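PDB 2JEP: xyloglucanase from Paenibacillus pabuli, which hydrolyses xyloglucan, a plant cell-wall polysaccharide, as a member of glycoside hydrolase family 5. Local coordinates for residues Y171-I176 with G214-A219. Numbering follows the deposited sequence.
Sequences YNDRLI and GGNNNA
Asn216, in the loop between helix 193-211 and strand 222-225, hydrogen-bonds Asp173 and the carbonyl of Tyr171, in and just before the turn that leads into strand 175-178, joining the entries to two neighbouring parallel strands of the (beta/alpha)8 barrel at the surface. Its side chain stretches toward that turn, CG anti to the backbone N (chi1 -170°), and its ND2 divides its two hydrogens between two acceptors. One goes to the carboxylate of Asp173: Asn216 ND2 lies 2.9 Å from Asp173 OD1 in a nearly straight bond (168°), on the anti side of that oxygen, somewhat out of the carboxylate plane. The two side chains cross at about a right angle, yet their carboxylate and amide planes are only 25° apart. The other hydrogen meets Tyr171 O on a lone pair, with 3.2 Å from Asn216 ND2 to that oxygen; Arg220 donates to the same carbonyl. An amide suits this place because one nitrogen serves both acceptors while its oxygen takes a water. A leucine here would probably leave Asp173 OD1 and Tyr171 O without their amide donor. Asp173 sits within a type I turn, Asn172 to Leu175. Asparagine suits the first position, since Asn172 OD1 accepts from Arg174 N, which lies above the plane of its carbonyl (2.9 Å), in an Asx turn. A carboxylate fits at Asp173 because both oxygens can accept: OD1 also takes a water shared with Asn216 OD1, whereas another water gives its hydrogens to Asp173 OD2 and Ala219 O, 2.7 Å from each.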
loop_
_atom_site.group_PDB
_atom_site.type_symbol
_atom_site.label_atom_id
_atom_site.label_comp_id
_atom_site.label_asym_id
_atom_site.label_seq_id
_atom_site.Cartn_x
_atom_site.Cartn_y
_atom_site.Cartn_z
ATOM N N TYR A 171 -15.307 -13.298 3.220
ATOM C CA TYR A 171 -15.314 -12.241 2.217
ATOM C C TYR A 171 -14.824 -12.751 0.867
ATOM O O TYR A 171 -13.929 -13.592 0.798
ATOM C CB TYR A 171 -14.419 -11.079 2.669
ATOM C CG TYR A 171 -15.041 -10.266 3.772
ATOM C CD1 TYR A 171 -15.264 -10.802 5.044
ATOM C CD2 TYR A 171 -15.438 -8.949 3.556
ATOM C CE1 TYR A 171 -15.858 -10.064 6.049
ATOM C CE2 TYR A 171 -16.023 -8.200 4.574
ATOM C CZ TYR A 171 -16.247 -8.761 5.822
ATOM O OH TYR A 171 -16.837 -8.077 6.860
ATOM N N ASN A 172 -15.427 -12.258 -0.213
ATOM C CA ASN A 172 -15.076 -12.692 -1.557
ATOM C C ASN A 172 -13.754 -12.083 -2.029
ATOM O O ASN A 172 -13.027 -11.452 -1.230
ATOM C CB ASN A 172 -16.255 -12.512 -2.529
ATOM C CG ASN A 172 -16.512 -11.086 -2.937
ATOM O OD1 ASN A 172 -15.664 -10.210 -2.774
ATOM N ND2 ASN A 172 -17.711 -10.843 -3.511
ATOM N N ASP A 173 -13.432 -12.281 -3.303
ATOM C CA ASP A 173 -12.141 -11.900 -3.838
ATOM C C ASP A 173 -11.955 -10.393 -3.968
ATOM O O ASP A 173 -10.854 -9.954 -4.337
ATOM C CB ASP A 173 -11.864 -12.542 -5.191
ATOM C CG ASP A 173 -11.499 -14.014 -5.107
ATOM O OD1 ASP A 173 -11.382 -14.587 -4.009
ATOM O OD2 ASP A 173 -11.299 -14.592 -6.203
ATOM N N ARG A 174 -12.982 -9.598 -3.680
ATOM C CA ARG A 174 -12.792 -8.151 -3.586
ATOM C C ARG A 174 -11.971 -7.749 -2.361
ATOM O O ARG A 174 -11.467 -6.637 -2.322
ATOM C CB ARG A 174 -14.108 -7.379 -3.661
ATOM C CG ARG A 174 -14.614 -7.243 -5.108
ATOM C CD ARG A 174 -15.804 -6.292 -5.249
ATOM N NE ARG A 174 -16.995 -6.801 -4.557
ATOM C CZ ARG A 174 -17.436 -6.401 -3.365
ATOM N NH1 ARG A 174 -16.772 -5.491 -2.669
ATOM N NH2 ARG A 174 -18.549 -6.941 -2.841
ATOM N N LEU A 175 -11.828 -8.634 -1.370
ATOM C CA LEU A 175 -10.949 -8.369 -0.234
ATOM C C LEU A 175 -9.602 -9.068 -0.449
ATOM O O LEU A 175 -9.521 -10.295 -0.619
ATOM C CB LEU A 175 -11.593 -8.824 1.078
ATOM C CG LEU A 175 -10.738 -8.574 2.324
ATOM C CD1 LEU A 175 -10.424 -7.082 2.549
ATOM C CD2 LEU A 175 -11.428 -9.168 3.562
ATOM N N ILE A 176 -8.549 -8.252 -0.442
ATOM C CA ILE A 176 -7.166 -8.648 -0.614
ATOM C C ILE A 176 -6.423 -8.470 0.690
ATOM O O ILE A 176 -6.589 -7.444 1.346
ATOM C CB ILE A 176 -6.514 -7.772 -1.698
ATOM C CG1 ILE A 176 -7.227 -7.966 -3.048
ATOM C CG2 ILE A 176 -4.989 -8.040 -1.819
ATOM C CD1 ILE A 176 -6.918 -6.874 -4.062
ATOM N N GLY A 214 -10.010 -20.994 7.054
ATOM C CA GLY A 214 -11.189 -21.348 6.328
ATOM C C GLY A 214 -11.654 -20.406 5.243
ATOM O O GLY A 214 -11.001 -19.434 4.844
ATOM N N GLY A 215 -12.842 -20.734 4.773
ATOM C CA GLY A 215 -13.579 -19.963 3.823
ATOM C C GLY A 215 -12.896 -19.727 2.502
ATOM O O GLY A 215 -12.281 -20.614 1.904
ATOM N N ASN A 216 -12.961 -18.481 2.075
ATOM C CA ASN A 216 -12.392 -18.094 0.806
ATOM C C ASN A 216 -10.900 -17.727 0.932
ATOM O O ASN A 216 -10.298 -17.301 -0.051
ATOM C CB ASN A 216 -13.171 -16.901 0.250
ATOM C CG ASN A 216 -12.811 -16.577 -1.184
ATOM O OD1 ASN A 216 -12.741 -17.466 -2.032
ATOM N ND2 ASN A 216 -12.542 -15.299 -1.464
ATOM N N ASN A 217 -10.309 -17.885 2.113
ATOM C CA ASN A 217 -8.905 -17.496 2.271
ATOM C C ASN A 217 -7.948 -18.375 1.487
ATOM O O ASN A 217 -6.844 -17.955 1.175
ATOM C CB ASN A 217 -8.520 -17.505 3.733
ATOM C CG ASN A 217 -9.201 -16.396 4.503
ATOM O OD1 ASN A 217 -9.568 -15.370 3.922
ATOM N ND2 ASN A 217 -9.372 -16.588 5.798
ATOM N N ASN A 218 -8.355 -19.595 1.152
ATOM C CA ASN A 218 -7.509 -20.438 0.352
ATOM C C ASN A 218 -7.488 -20.037 -1.118
ATOM O O ASN A 218 -6.636 -20.514 -1.870
ATOM C CB ASN A 218 -7.839 -21.921 0.569
ATOM C CG ASN A 218 -9.154 -22.327 -0.013
ATOM O OD1 ASN A 218 -9.957 -21.506 -0.391
ATOM N ND2 ASN A 218 -9.380 -23.641 -0.090
ATOM N N ALA A 219 -8.384 -19.118 -1.512
ATOM C CA ALA A 219 -8.502 -18.723 -2.913
ATOM C C ALA A 219 -8.233 -17.264 -3.211
ATOM O O ALA A 219 -8.015 -16.909 -4.358
ATOM C CB ALA A 219 -9.901 -19.096 -3.443
HETATM O O HOH W 1 -9.621 -16.695 -6.505
HETATM O O HOH W 2 -12.720 -17.093 -4.751
#